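Local structure of nitrilotriacetate monooxygenase (Burkholderia pseudomallei, 3SDO) at residues A[22-27]-A[293-298]; A[29-34]-A[398-403]; A[302-307]-A[353-358]. The protein probably acts as a flavin (FMN)-dependent monooxygenase of the NtaA/SnaA/DszA family, inserting one oxygen atom from molecular oxygen into an organic substrate. All blocks are in the same frame, centred on the assembly; numbering follows the deposited sequence.

Contact 1 (A[22-27]-A[293-298])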
ATOM      1  N   ASN A  22       1.181  22.904  -3.677  1.00 21.83           N
ATOM      2  CA  ASN A  22       1.899  23.678  -4.690  1.00 22.86           C
ATOM      3  C   ASN A  22       2.990  22.793  -5.313  1.00 23.64           C
ATOM      4  O   ASN A  22       3.787  22.165  -4.598  1.00 23.02           O
ATOM      5  CB  ASN A  22       2.484  24.967  -4.097  1.00 22.96           C
ATOM      6  CG  ASN A  22       3.171  25.833  -5.142  1.00 24.49           C
ATOM      7  OD1 ASN A  22       4.210  25.453  -5.684  1.00 25.05           O
ATOM      8  ND2 ASN A  22       2.573  26.975  -5.464  1.00 22.36           N
ATOM      9  N   MET A  23       3.028  22.753  -6.639  1.00 24.57           N
ATOM     10  CA  MET A  23       3.923  21.848  -7.346  1.00 25.97           C
ATOM     11  C   MET A  23       5.395  22.065  -6.968  1.00 25.10           C
ATOM     12  O   MET A  23       6.187  21.126  -7.027  1.00 24.76           O
ATOM     13  CB  MET A  23       3.721  21.952  -8.872  1.00 27.45           C
ATOM     14  CG  MET A  23       4.204  23.233  -9.541  1.00 32.41           C
ATOM     15  SD  MET A  23       4.228  23.191 -11.373  1.00 43.84           S
ATOM     16  CE  MET A  23       2.704  22.300 -11.702  1.00 41.90           C
ATOM     17  N   ASN A  24       5.739  23.302  -6.595  1.00 24.31           N
ATOM     18  CA  ASN A  24       7.111  23.670  -6.242  1.00 24.33           C
ATOM     19  C   ASN A  24       7.375  23.796  -4.733  1.00 22.60           C
ATOM     20  O   ASN A  24       8.359  24.395  -4.313  1.00 21.26           O
ATOM     21  CB  ASN A  24       7.504  24.941  -6.975  1.00 25.14           C
ATOM     22  CG  ASN A  24       7.844  24.681  -8.467  1.00 28.38           C
ATOM     23  OD1 ASN A  24       7.850  23.525  -8.936  1.00 31.46           O
ATOM     24  ND2 ASN A  24       8.113  25.750  -9.202  1.00 27.99           N
ATOM     25  N   ALA A  25       6.526  23.155  -3.936  1.00 21.02           N
ATOM     26  CA  ALA A  25       6.627  23.230  -2.482  1.00 20.56           C
ATOM     27  C   ALA A  25       7.941  22.635  -1.950  1.00 20.01           C
ATOM     28  O   ALA A  25       8.384  22.997  -0.847  1.00 20.43           O
ATOM     29  CB  ALA A  25       5.405  22.532  -1.823  1.00 18.72           C
ATOM     30  N   TRP A  26       8.566  21.740  -2.718  1.00 20.49           N
ATOM     31  CA  TRP A  26       9.858  21.140  -2.311  1.00 20.76           C
ATOM     32  C   TRP A  26      10.951  22.194  -2.091  1.00 21.41           C
ATOM     33  O   TRP A  26      11.980  21.902  -1.458  1.00 21.25           O
ATOM     34  CB  TRP A  26      10.372  20.120  -3.337  1.00 20.69           C
ATOM     35  CG  TRP A  26      10.798  20.696  -4.662  1.00 20.80           C
ATOM     36  CD1 TRP A  26       9.994  20.953  -5.754  1.00 21.81           C
ATOM     37  CD2 TRP A  26      12.125  21.066  -5.054  1.00 22.70           C
ATOM     38  NE1 TRP A  26      10.734  21.481  -6.784  1.00 22.78           N
ATOM     39  CE2 TRP A  26      12.049  21.557  -6.389  1.00 22.06           C
ATOM     40  CE3 TRP A  26      13.369  21.025  -4.420  1.00 22.25           C
ATOM     41  CZ2 TRP A  26      13.168  21.999  -7.091  1.00 23.13           C
ATOM     42  CZ3 TRP A  26      14.488  21.494  -5.120  1.00 22.74           C
ATOM     43  CH2 TRP A  26      14.379  21.963  -6.442  1.00 23.44           C
ATOM     44  N   LYS A  27      10.763  23.376  -2.681  1.00 21.27           N
ATOM     45  CA  LYS A  27      11.709  24.484  -2.532  1.00 22.46           C
ATOM     46  C   LYS A  27      11.542  25.240  -1.208  1.00 22.35           C
ATOM     47  O   LYS A  27      12.430  26.007  -0.827  1.00 22.90           O
ATOM     48  CB  LYS A  27      11.558  25.521  -3.657  1.00 22.87           C
ATOM     49  CG  LYS A  27      11.731  25.040  -5.088  1.00 24.59           C
ATOM     50  CD  LYS A  27      11.756  26.276  -6.024  1.00 28.02           C
ATOM     51  CE  LYS A  27      11.649  25.916  -7.483  1.00 28.68           C
ATOM     52  NZ  LYS A  27      11.339  27.085  -8.396  1.00 25.15           N
ATOM     53  N   ASP A 293       6.164  32.880  -5.159  1.00 26.47           N
ATOM     54  CA  ASP A 293       7.543  32.899  -5.657  1.00 27.11           C
ATOM     55  C   ASP A 293       8.240  31.531  -5.677  1.00 26.43           C
ATOM     56  O   ASP A 293       9.405  31.443  -6.053  1.00 26.64           O
ATOM     57  CB  ASP A 293       8.387  33.896  -4.868  1.00 27.20           C
ATOM     58  CG  ASP A 293       7.952  35.341  -5.097  1.00 29.84           C
ATOM     59  OD1 ASP A 293       7.185  35.622  -6.049  1.00 29.64           O
ATOM     60  OD2 ASP A 293       8.373  36.198  -4.306  1.00 31.41           O
ATOM     61  N   LEU A 294       7.532  30.486  -5.280  1.00 25.64           N
ATOM     62  CA  LEU A 294       7.989  29.110  -5.470  1.00 25.69           C
ATOM     63  C   LEU A 294       8.104  28.766  -6.962  1.00 25.79           C
ATOM     64  O   LEU A 294       8.929  27.943  -7.353  1.00 24.77           O
ATOM     65  CB  LEU A 294       7.028  28.127  -4.796  1.00 25.22           C
ATOM     66  CG  LEU A 294       6.985  28.172  -3.258  1.00 25.88           C
ATOM     67  CD1 LEU A 294       6.059  27.098  -2.720  1.00 26.47           C
ATOM     68  CD2 LEU A 294       8.359  28.024  -2.652  1.00 27.94           C
ATOM     69  N   LEU A 295       7.271  29.404  -7.779  1.00 25.67           N
ATOM     70  CA  LEU A 295       7.461  29.405  -9.233  1.00 26.31           C
ATOM     71  C   LEU A 295       8.452  30.517  -9.582  1.00 26.42           C
ATOM     72  O   LEU A 295       8.192  31.690  -9.276  1.00 24.99           O
ATOM     73  CB  LEU A 295       6.112  29.674  -9.917  1.00 26.97           C
ATOM     74  CG  LEU A 295       5.917  29.210 -11.347  1.00 30.26           C
ATOM     75  CD1 LEU A 295       6.061  27.728 -11.447  1.00 32.57           C
ATOM     76  CD2 LEU A 295       4.540  29.627 -11.836  1.00 32.59           C
ATOM     77  N   SER A 296       9.565  30.177 -10.232  1.00 25.98           N
ATOM     78  CA  SER A 296      10.510  31.203 -10.705  1.00 27.37           C
ATOM     79  C   SER A 296       9.884  31.993 -11.878  1.00 28.25           C
ATOM     80  O   SER A 296       8.940  31.523 -12.504  1.00 27.50           O
ATOM     81  CB  SER A 296      11.826  30.572 -11.184  1.00 27.76           C
ATOM     82  OG  SER A 296      11.607  29.754 -12.336  1.00 27.67           O
ATOM     83  N   PRO A 297      10.409  33.187 -12.174  1.00 29.90           N
ATOM     84  CA  PRO A 297       9.922  33.929 -13.344  1.00 31.08           C
ATOM     85  C   PRO A 297       9.959  33.116 -14.647  1.00 31.84           C
ATOM     86  O   PRO A 297       8.972  33.091 -15.386  1.00 31.09           O
ATOM     87  CB  PRO A 297      10.843  35.135 -13.395  1.00 31.55           C
ATOM     88  CG  PRO A 297      11.159  35.404 -11.959  1.00 31.69           C
ATOM     89  CD  PRO A 297      11.243  34.040 -11.301  1.00 30.61           C
ATOM     90  N   ARG A 298      11.054  32.417 -14.889  1.00 32.68           N
ATOM     91  CA  ARG A 298      11.155  31.578 -16.072  1.00 34.47           C
ATOM     92  C   ARG A 298      10.026  30.544 -16.174  1.00 34.02           C
ATOM     93  O   ARG A 298       9.519  30.282 -17.272  1.00 33.14           O
ATOM     94  CB  ARG A 298      12.481  30.839 -16.089  1.00 34.95           C
ATOM     95  CG  ARG A 298      12.630  29.901 -17.279  1.00 38.56           C
ATOM     96  CD  ARG A 298      13.926  29.154 -17.220  1.00 42.45           C
ATOM     97  NE  ARG A 298      15.043  30.094 -17.270  1.00 47.73           N
ATOM     98  CZ  ARG A 298      15.625  30.552 -18.375  1.00 51.68           C
ATOM     99  NH1 ARG A 298      15.223  30.169 -19.590  1.00 53.45           N
ATOM    100  NH2 ARG A 298      16.635  31.407 -18.261  1.00 53.81           N
TER
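The peptide carbonyl of Leu294 is met on its two opposite faces by polar side chains, the carboxamide of Asn24 on one and the ammonium of Lys27 on the other. The chain that supplies both donors, in the loop after strand 11-15 of a luciferase-like TIM barrel, is folded into a type I beta turn from Asn22 to Ala25 with an Asx turn at its start. The second flat group is the indole of Trp26, which receives Lys27 CG over its centre, 3.7 Å above the ring plane.

The two bonds to the carbonyl differ in approach. Asn24 ND2 lies 3.0 Å from Leu294 O but sits 40° above the carbonyl plane, clear of a lone-pair direction. Lys27 NZ is closer, 2.8 Å from Leu294 O, and arrives nearer to that plane, tilted out of it by 24°. Beyond CG the lysine chain is extended, which carries the ammonium the full length needed to reach the carbonyl.

The Leu294 side chain lies against the turn, its methyls near Asn24 O and Ala25 CA as well as two side chains. Leu294 CD1 rests 3.9 Å from Asn22 OD1, while Leu294 CD2 lies 4.2 Å from Lys27 CB. Asn22 has CG anti to its own nitrogen (chi1 -177°), and this turns Asn22 OD1 back over the turn to accept from Asn24 N at 2.8 Å. Leu295 also turns in, its CD1 within 3.6 Å of Asn24 ND2.

Ser296 is the N-cap of helix 297-307, and Glu299 in its first turn joins the polar cluster: OE1 accepts from Asn24 ND2, and OE2 forms a salt bridge with Lys27 NZ and a hydrogen bond with Ser296 OG.

Contact 2 (A[29-34]-A[398-403]); sequences PSVPPD and LPVTGF
Ser30 and Phe403 meet with the serine hydroxyl at the edge of the phenyl ring, in its plane, Ser30 OG lying 3.6 Å from Phe403 CD2. Ser30 OG also accepts from Phe403 N, 3.2 Å away, in a bond only moderately bent at 157°, so one hydroxyl addresses both the main chain and the ring of this residue. Ser30 OG stands between its own N and carbonyl carbon (chi1 72°), the position from which it faces Phe403 N. It is also bonded to His28 ND1, and the His28 ring meets the Phe403 ring with planes at about 45°.

Beside the hydroxyl stands Val400, whose CG1 comes within 3.3 Å of Ser30 OG. Val400 CG1 also packs 3.9 Å from Val31 CG1, an apolar contact next to the polar one. Val31 CG1 presses on the backbone as well, 3.3 Å from Gly402 N and 3.7 Å from Gly402 CA. Because Gly402 has no side chain, Ser30 and Val31 can approach the main chain this closely: the Ser30 and Gly402 CA atoms are 5.1 Å apart, the shortest such separation between the two segments.

The loop after strand 11-15 is thus set against the chain that leaves strand 393-396, which pairs in parallel with strand 11-15 in the barrel. Helix 281-292 borders Phe403 through Lys287 and Val291, Phe41 of helix 39-51 packs on Val31 and Thr401, and Arg177 NH2 of the second subunit hydrogen-bonds to Val31 O.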
ATOM      1  N   PRO A  29      11.600  26.269   2.624  1.00 23.90           N
ATOM      2  CA  PRO A  29      12.428  25.829   3.758  1.00 24.18           C
ATOM      3  C   PRO A  29      11.695  25.174   4.922  1.00 23.73           C
ATOM      4  O   PRO A  29      12.338  24.559   5.740  1.00 23.03           O
ATOM      5  CB  PRO A  29      13.123  27.115   4.240  1.00 25.43           C
ATOM      6  CG  PRO A  29      12.382  28.245   3.623  1.00 25.74           C
ATOM      7  CD  PRO A  29      11.715  27.724   2.384  1.00 24.58           C
ATOM      8  N   SER A  30      10.373  25.302   5.011  1.00 23.02           N
ATOM      9  CA  SER A  30       9.633  24.662   6.101  1.00 21.79           C
ATOM     10  C   SER A  30       9.419  23.143   5.910  1.00 21.22           C
ATOM     11  O   SER A  30       8.849  22.487   6.792  1.00 20.63           O
ATOM     12  CB  SER A  30       8.276  25.351   6.295  1.00 21.80           C
ATOM     13  OG  SER A  30       7.349  25.047   5.233  1.00 21.44           O
ATOM     14  N   VAL A  31       9.825  22.599   4.762  1.00 20.53           N
ATOM     15  CA  VAL A  31       9.773  21.156   4.522  1.00 20.43           C
ATOM     16  C   VAL A  31      11.135  20.639   4.074  1.00 20.97           C
ATOM     17  O   VAL A  31      11.933  21.402   3.546  1.00 21.17           O
ATOM     18  CB  VAL A  31       8.677  20.779   3.464  1.00 19.88           C
ATOM     19  CG1 VAL A  31       7.286  21.277   3.912  1.00 19.19           C
ATOM     20  CG2 VAL A  31       9.049  21.324   2.080  1.00 19.48           C
ATOM     21  N   PRO A  32      11.420  19.337   4.300  1.00 21.89           N
ATOM     22  CA  PRO A  32      12.632  18.777   3.681  1.00 22.18           C
ATOM     23  C   PRO A  32      12.479  18.705   2.155  1.00 22.15           C
ATOM     24  O   PRO A  32      11.373  18.463   1.657  1.00 21.94           O
ATOM     25  CB  PRO A  32      12.737  17.347   4.262  1.00 22.46           C
ATOM     26  CG  PRO A  32      11.470  17.059   4.929  1.00 22.14           C
ATOM     27  CD  PRO A  32      10.573  18.296   4.913  1.00 21.56           C
ATOM     28  N   PRO A  33      13.571  18.889   1.420  1.00 22.64           N
ATOM     29  CA  PRO A  33      13.504  18.877  -0.041  1.00 23.02           C
ATOM     30  C   PRO A  33      12.928  17.573  -0.609  1.00 23.07           C
ATOM     31  O   PRO A  33      12.213  17.601  -1.616  1.00 22.54           O
ATOM     32  CB  PRO A  33      14.977  19.019  -0.486  1.00 23.59           C
ATOM     33  CG  PRO A  33      15.763  19.303   0.698  1.00 25.18           C
ATOM     34  CD  PRO A  33      14.938  19.100   1.929  1.00 22.70           C
ATOM     35  N   ASP A  34      13.232  16.445   0.037  1.00 22.87           N
ATOM     36  CA  ASP A  34      12.703  15.126  -0.409  1.00 22.52           C
ATOM     37  C   ASP A  34      11.391  14.745   0.294  1.00 21.66           C
ATOM     38  O   ASP A  34      11.031  13.565   0.373  1.00 20.11           O
ATOM     39  CB  ASP A  34      13.751  14.033  -0.152  1.00 23.12           C
ATOM     40  CG  ASP A  34      14.046  13.837   1.325  1.00 23.47           C
ATOM     41  OD1 ASP A  34      13.551  14.615   2.152  1.00 22.00           O
ATOM     42  OD2 ASP A  34      14.791  12.909   1.656  1.00 26.81           O
ATOM     43  N   LEU A 398      -2.990  22.196   1.567  1.00 21.63           N
ATOM     44  CA  LEU A 398      -2.191  23.376   1.879  1.00 21.69           C
ATOM     45  C   LEU A 398      -1.051  23.525   0.872  1.00 20.83           C
ATOM     46  O   LEU A 398      -0.406  22.545   0.509  1.00 20.72           O
ATOM     47  CB  LEU A 398      -1.672  23.340   3.313  1.00 22.31           C
ATOM     48  CG  LEU A 398      -2.837  23.444   4.305  1.00 24.67           C
ATOM     49  CD1 LEU A 398      -2.590  22.621   5.548  1.00 24.12           C
ATOM     50  CD2 LEU A 398      -3.156  24.928   4.609  1.00 26.03           C
ATOM     51  N   PRO A 399      -0.809  24.763   0.402  1.00 19.86           N
ATOM     52  CA  PRO A 399       0.215  24.965  -0.611  1.00 19.98           C
ATOM     53  C   PRO A 399       1.585  24.359  -0.213  1.00 19.79           C
ATOM     54  O   PRO A 399       2.258  23.746  -1.037  1.00 19.29           O
ATOM     55  CB  PRO A 399       0.281  26.505  -0.735  1.00 20.82           C
ATOM     56  CG  PRO A 399      -1.036  26.961  -0.378  1.00 20.23           C
ATOM     57  CD  PRO A 399      -1.509  26.018   0.722  1.00 20.16           C
ATOM     58  N   VAL A 400       1.960  24.519   1.056  1.00 19.29           N
ATOM     59  CA  VAL A 400       3.180  23.940   1.611  1.00 19.62           C
ATOM     60  C   VAL A 400       2.772  23.223   2.906  1.00 19.63           C
ATOM     61  O   VAL A 400       2.226  23.849   3.809  1.00 19.90           O
ATOM     62  CB  VAL A 400       4.256  25.034   1.883  1.00 20.56           C
ATOM     63  CG1 VAL A 400       5.467  24.444   2.618  1.00 20.76           C
ATOM     64  CG2 VAL A 400       4.717  25.701   0.568  1.00 20.51           C
ATOM     65  N   THR A 401       3.014  21.916   2.970  1.00 19.84           N
ATOM     66  CA  THR A 401       2.528  21.064   4.059  1.00 20.43           C
ATOM     67  C   THR A 401       3.172  21.401   5.427  1.00 20.61           C
ATOM     68  O   THR A 401       2.590  21.123   6.481  1.00 20.98           O
ATOM     69  CB  THR A 401       2.790  19.572   3.744  1.00 20.70           C
ATOM     70  OG1 THR A 401       2.467  19.286   2.365  1.00 21.87           O
ATOM     71  CG2 THR A 401       1.970  18.678   4.660  1.00 21.30           C
ATOM     72  N   GLY A 402       4.371  21.976   5.391  1.00 21.00           N
ATOM     73  CA  GLY A 402       5.069  22.454   6.594  1.00 21.09           C
ATOM     74  C   GLY A 402       4.346  23.605   7.271  1.00 20.98           C
ATOM     75  O   GLY A 402       3.474  23.393   8.112  1.00 20.42           O
ATOM     76  N   PHE A 403       4.692  24.836   6.922  1.00 21.58           N
ATOM     77  CA  PHE A 403       4.097  25.991   7.610  1.00 21.17           C
ATOM     78  C   PHE A 403       2.601  26.074   7.400  1.00 20.06           C
ATOM     79  O   PHE A 403       1.892  26.538   8.277  1.00 21.08           O
ATOM     80  CB  PHE A 403       4.769  27.309   7.223  1.00 21.99           C
ATOM     81  CG  PHE A 403       4.258  27.909   5.951  1.00 22.29           C
ATOM     82  CD1 PHE A 403       3.142  28.715   5.959  1.00 20.33           C
ATOM     83  CD2 PHE A 403       4.901  27.672   4.752  1.00 23.10           C
ATOM     84  CE1 PHE A 403       2.677  29.287   4.793  1.00 23.50           C
ATOM     85  CE2 PHE A 403       4.439  28.235   3.581  1.00 23.93           C
ATOM     86  CZ  PHE A 403       3.323  29.045   3.597  1.00 23.43           C
TER

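Contact 3 (A[302-307]-A[353-358]); sequences AYLSHF and EVAYEV
The 302-307 and 353-358 segments of helices 297-307 and 351-363 cross nearly at right angles, their N-to-C directions 83° apart and their axes 9.6 Å from each other at the closest approach. The backbones come nearest at Leu304 and Ala355, whose CA atoms are 6.2 Å apart, and a small alanine at that point lets the leucine lie close to the other helix.

Leu304 is the central side chain. Its branch carbon CG sits 4.1 Å from Ala355 CA, and its two methyls then part: CD1 goes to the alanine CB, while CD2 reaches between the two valines. Leu304 CD2 is 4.2 Å from Val354 CG1, and it approaches Val358 CG2 at 4.1 Å, the leucine and Val358 lying roughly perpendicular. The leucine chi1 of -106° is not staggered, which may reflect some strain.

Helices 297-307, 334-346 and 351-363 form a helical group in the stretch between strands 268-277 and 372-373, probably an insertion in the TIM barrel. Within it Ile340 of helix 334-346 packs on Leu304, Val354 and Val358 together, and Phe322 from a loop touches Leu304 and Val354.

The other methyl of Val358 serves two aromatic rings. With CG1 anti to the backbone N (chi1 174°), this methyl points at the 302-307 helix, where Val358 CG1 meets Phe307 CE2 at 4.1 Å as the two side chains run past one another head to tail. Tyr303 offers CD2 to the same methyl, Val358 CG1, at 4.2 Å. In both cases the methyl approaches the ring obliquely. Phe307 carries His306 CD2 over one face, offset toward the rim, and meets Phe333 edge-to-face.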
ATOM      1  N   ALA A 302       7.363  30.149 -19.123  1.00 39.79           N
ATOM      2  CA  ALA A 302       7.331  28.935 -19.950  1.00 40.83           C
ATOM      3  C   ALA A 302       5.899  28.437 -20.078  1.00 41.45           C
ATOM      4  O   ALA A 302       5.488  27.937 -21.129  1.00 41.54           O
ATOM      5  CB  ALA A 302       8.237  27.821 -19.353  1.00 40.63           C
ATOM      6  N   TYR A 303       5.138  28.598 -19.005  1.00 38.33           N
ATOM      7  CA  TYR A 303       3.751  28.206 -18.997  1.00 39.75           C
ATOM      8  C   TYR A 303       2.846  29.195 -19.751  1.00 38.47           C
ATOM      9  O   TYR A 303       1.868  28.788 -20.384  1.00 39.19           O
ATOM     10  CB  TYR A 303       3.281  27.967 -17.552  1.00 41.60           C
ATOM     11  CG  TYR A 303       1.938  27.272 -17.477  1.00 44.71           C
ATOM     12  CD1 TYR A 303       1.798  25.938 -17.868  1.00 47.49           C
ATOM     13  CD2 TYR A 303       0.804  27.958 -17.032  1.00 46.16           C
ATOM     14  CE1 TYR A 303       0.561  25.303 -17.817  1.00 50.81           C
ATOM     15  CE2 TYR A 303      -0.429  27.337 -16.975  1.00 48.10           C
ATOM     16  CZ  TYR A 303      -0.557  26.008 -17.370  1.00 51.15           C
ATOM     17  OH  TYR A 303      -1.790  25.384 -17.316  1.00 52.52           O
ATOM     18  N   LEU A 304       3.155  30.491 -19.714  1.00 36.59           N
ATOM     19  CA  LEU A 304       2.496  31.450 -20.609  1.00 34.46           C
ATOM     20  C   LEU A 304       2.762  31.123 -22.090  1.00 32.84           C
ATOM     21  O   LEU A 304       1.882  31.262 -22.949  1.00 32.39           O
ATOM     22  CB  LEU A 304       3.037  32.862 -20.394  1.00 34.42           C
ATOM     23  CG  LEU A 304       2.295  33.993 -19.692  1.00 36.04           C
ATOM     24  CD1 LEU A 304       3.021  35.257 -20.125  1.00 34.95           C
ATOM     25  CD2 LEU A 304       0.797  34.084 -19.999  1.00 34.27           C
ATOM     26  N   SER A 305       4.009  30.760 -22.380  1.00 31.27           N
ATOM     27  CA  SER A 305       4.454  30.391 -23.736  1.00 30.43           C
ATOM     28  C   SER A 305       3.555  29.288 -24.331  1.00 30.44           C
ATOM     29  O   SER A 305       3.244  29.304 -25.519  1.00 30.09           O
ATOM     30  CB  SER A 305       5.929  29.930 -23.661  1.00 31.35           C
ATOM     31  OG  SER A 305       6.507  29.694 -24.936  1.00 32.64           O
ATOM     32  N   HIS A 306       3.131  28.358 -23.484  1.00 29.93           N
ATOM     33  CA  HIS A 306       2.223  27.261 -23.844  1.00 31.71           C
ATOM     34  C   HIS A 306       0.938  27.732 -24.563  1.00 30.47           C
ATOM     35  O   HIS A 306       0.441  27.080 -25.492  1.00 31.20           O
ATOM     36  CB  HIS A 306       1.894  26.471 -22.543  1.00 33.46           C
ATOM     37  CG  HIS A 306       0.811  25.449 -22.676  1.00 37.84           C
ATOM     38  ND1 HIS A 306       0.951  24.303 -23.431  1.00 44.05           N
ATOM     39  CD2 HIS A 306      -0.421  25.380 -22.115  1.00 42.07           C
ATOM     40  CE1 HIS A 306      -0.158  23.586 -23.351  1.00 45.54           C
ATOM     41  NE2 HIS A 306      -1.007  24.216 -22.554  1.00 43.78           N
ATOM     42  N   PHE A 307       0.399  28.860 -24.126  1.00 28.36           N
ATOM     43  CA  PHE A 307      -0.859  29.342 -24.657  1.00 28.69           C
ATOM     44  C   PHE A 307      -0.695  30.149 -25.934  1.00 27.63           C
ATOM     45  O   PHE A 307      -1.675  30.389 -26.631  1.00 28.83           O
ATOM     46  CB  PHE A 307      -1.594  30.143 -23.588  1.00 28.83           C
ATOM     47  CG  PHE A 307      -2.010  29.307 -22.389  1.00 31.62           C
ATOM     48  CD1 PHE A 307      -2.863  28.230 -22.544  1.00 32.72           C
ATOM     49  CD2 PHE A 307      -1.536  29.595 -21.121  1.00 33.63           C
ATOM     50  CE1 PHE A 307      -3.244  27.451 -21.449  1.00 36.41           C
ATOM     51  CE2 PHE A 307      -1.908  28.813 -20.015  1.00 35.84           C
ATOM     52  CZ  PHE A 307      -2.768  27.745 -20.184  1.00 36.64           C
ATOM     53  N   GLU A 353       3.347  40.302 -13.607  1.00 31.11           N
ATOM     54  CA  GLU A 353       2.035  40.179 -12.938  1.00 32.96           C
ATOM     55  C   GLU A 353       1.107  39.290 -13.762  1.00 31.98           C
ATOM     56  O   GLU A 353       0.404  38.464 -13.212  1.00 32.03           O
ATOM     57  CB  GLU A 353       1.389  41.557 -12.710  1.00 34.21           C
ATOM     58  CG  GLU A 353       2.076  42.369 -11.631  1.00 36.85           C
ATOM     59  CD  GLU A 353       1.623  43.836 -11.590  1.00 39.94           C
ATOM     60  OE1 GLU A 353       1.225  44.392 -12.642  1.00 38.87           O
ATOM     61  OE2 GLU A 353       1.697  44.442 -10.498  1.00 41.44           O
ATOM     62  N   VAL A 354       1.130  39.440 -15.088  1.00 30.80           N
ATOM     63  CA  VAL A 354       0.332  38.547 -15.935  1.00 30.38           C
ATOM     64  C   VAL A 354       0.794  37.106 -15.797  1.00 29.80           C
ATOM     65  O   VAL A 354      -0.041  36.221 -15.615  1.00 30.66           O
ATOM     66  CB  VAL A 354       0.355  38.924 -17.424  1.00 29.24           C
ATOM     67  CG1 VAL A 354      -0.240  37.791 -18.247  1.00 30.27           C
ATOM     68  CG2 VAL A 354      -0.402  40.223 -17.650  1.00 30.27           C
ATOM     69  N   ALA A 355       2.104  36.867 -15.861  1.00 28.88           N
ATOM     70  CA  ALA A 355       2.642  35.494 -15.857  1.00 28.92           C
ATOM     71  C   ALA A 355       2.259  34.770 -14.572  1.00 31.17           C
ATOM     72  O   ALA A 355       1.936  33.572 -14.601  1.00 31.34           O
ATOM     73  CB  ALA A 355       4.171  35.487 -16.012  1.00 28.14           C
ATOM     74  N   TYR A 356       2.344  35.492 -13.456  1.00 32.35           N
ATOM     75  CA  TYR A 356       2.071  34.911 -12.139  1.00 35.23           C
ATOM     76  C   TYR A 356       0.566  34.782 -11.890  1.00 37.64           C
ATOM     77  O   TYR A 356       0.135  33.789 -11.322  1.00 39.35           O
ATOM     78  CB  TYR A 356       2.782  35.695 -11.018  1.00 35.51           C
ATOM     79  CG  TYR A 356       4.221  35.257 -10.821  1.00 33.04           C
ATOM     80  CD1 TYR A 356       5.270  35.964 -11.387  1.00 32.55           C
ATOM     81  CD2 TYR A 356       4.524  34.124 -10.093  1.00 33.53           C
ATOM     82  CE1 TYR A 356       6.583  35.566 -11.218  1.00 32.09           C
ATOM     83  CE2 TYR A 356       5.829  33.710  -9.921  1.00 31.94           C
ATOM     84  CZ  TYR A 356       6.862  34.431 -10.484  1.00 31.81           C
ATOM     85  OH  TYR A 356       8.171  34.036 -10.319  1.00 30.08           O
ATOM     86  N   GLU A 357      -0.225  35.762 -12.336  1.00 38.74           N
ATOM     87  CA  GLU A 357      -1.700  35.648 -12.335  1.00 41.11           C
ATOM     88  C   GLU A 357      -2.161  34.329 -12.923  1.00 41.42           C
ATOM     89  O   GLU A 357      -2.981  33.607 -12.330  1.00 43.49           O
ATOM     90  CB  GLU A 357      -2.340  36.756 -13.190  1.00 41.03           C
ATOM     91  CG  GLU A 357      -2.608  38.034 -12.472  1.00 44.65           C
ATOM     92  CD  GLU A 357      -3.722  37.903 -11.485  1.00 50.10           C
ATOM     93  OE1 GLU A 357      -4.666  37.129 -11.760  1.00 53.61           O
ATOM     94  OE2 GLU A 357      -3.646  38.567 -10.427  1.00 54.54           O
ATOM     95  N   VAL A 358      -1.668  34.060 -14.124  1.00 39.94           N
ATOM     96  CA  VAL A 358      -1.930  32.814 -14.822  1.00 40.40           C
ATOM     97  C   VAL A 358      -1.374  31.683 -13.949  1.00 42.01           C
ATOM     98  O   VAL A 358      -2.152  30.940 -13.323  1.00 43.42           O
ATOM     99  CB  VAL A 358      -1.314  32.861 -16.230  1.00 38.74           C
ATOM    100  CG1 VAL A 358      -1.439  31.530 -16.956  1.00 39.90           C
ATOM    101  CG2 VAL A 358      -1.996  33.986 -17.055  1.00 37.83           C
TER

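From the N terminus, the loop between strand 11-15 and helix 39-51 supplies 22-27 and then 29-34. Contact 1 closes a loop from 22-27 to 293-298 and contact 2 one from 29-34 to 398-403, so the two loops cross. Contact 3, in series after contact 1 and nested inside contact 2, closes the loop from 302-307 to 353-358, which contains helix 334-346. Probable hydrogen bonds join contacts 1 and 2 (Asn22 N to Pro399 O, 3.0 Å) and contacts 1 and 3 (Leu295 O to Tyr356 OH, 2.6 Å). Together they tie the loop after the first barrel strand to the helical group after strand 268-277 and to the chain leading into helix 401-418.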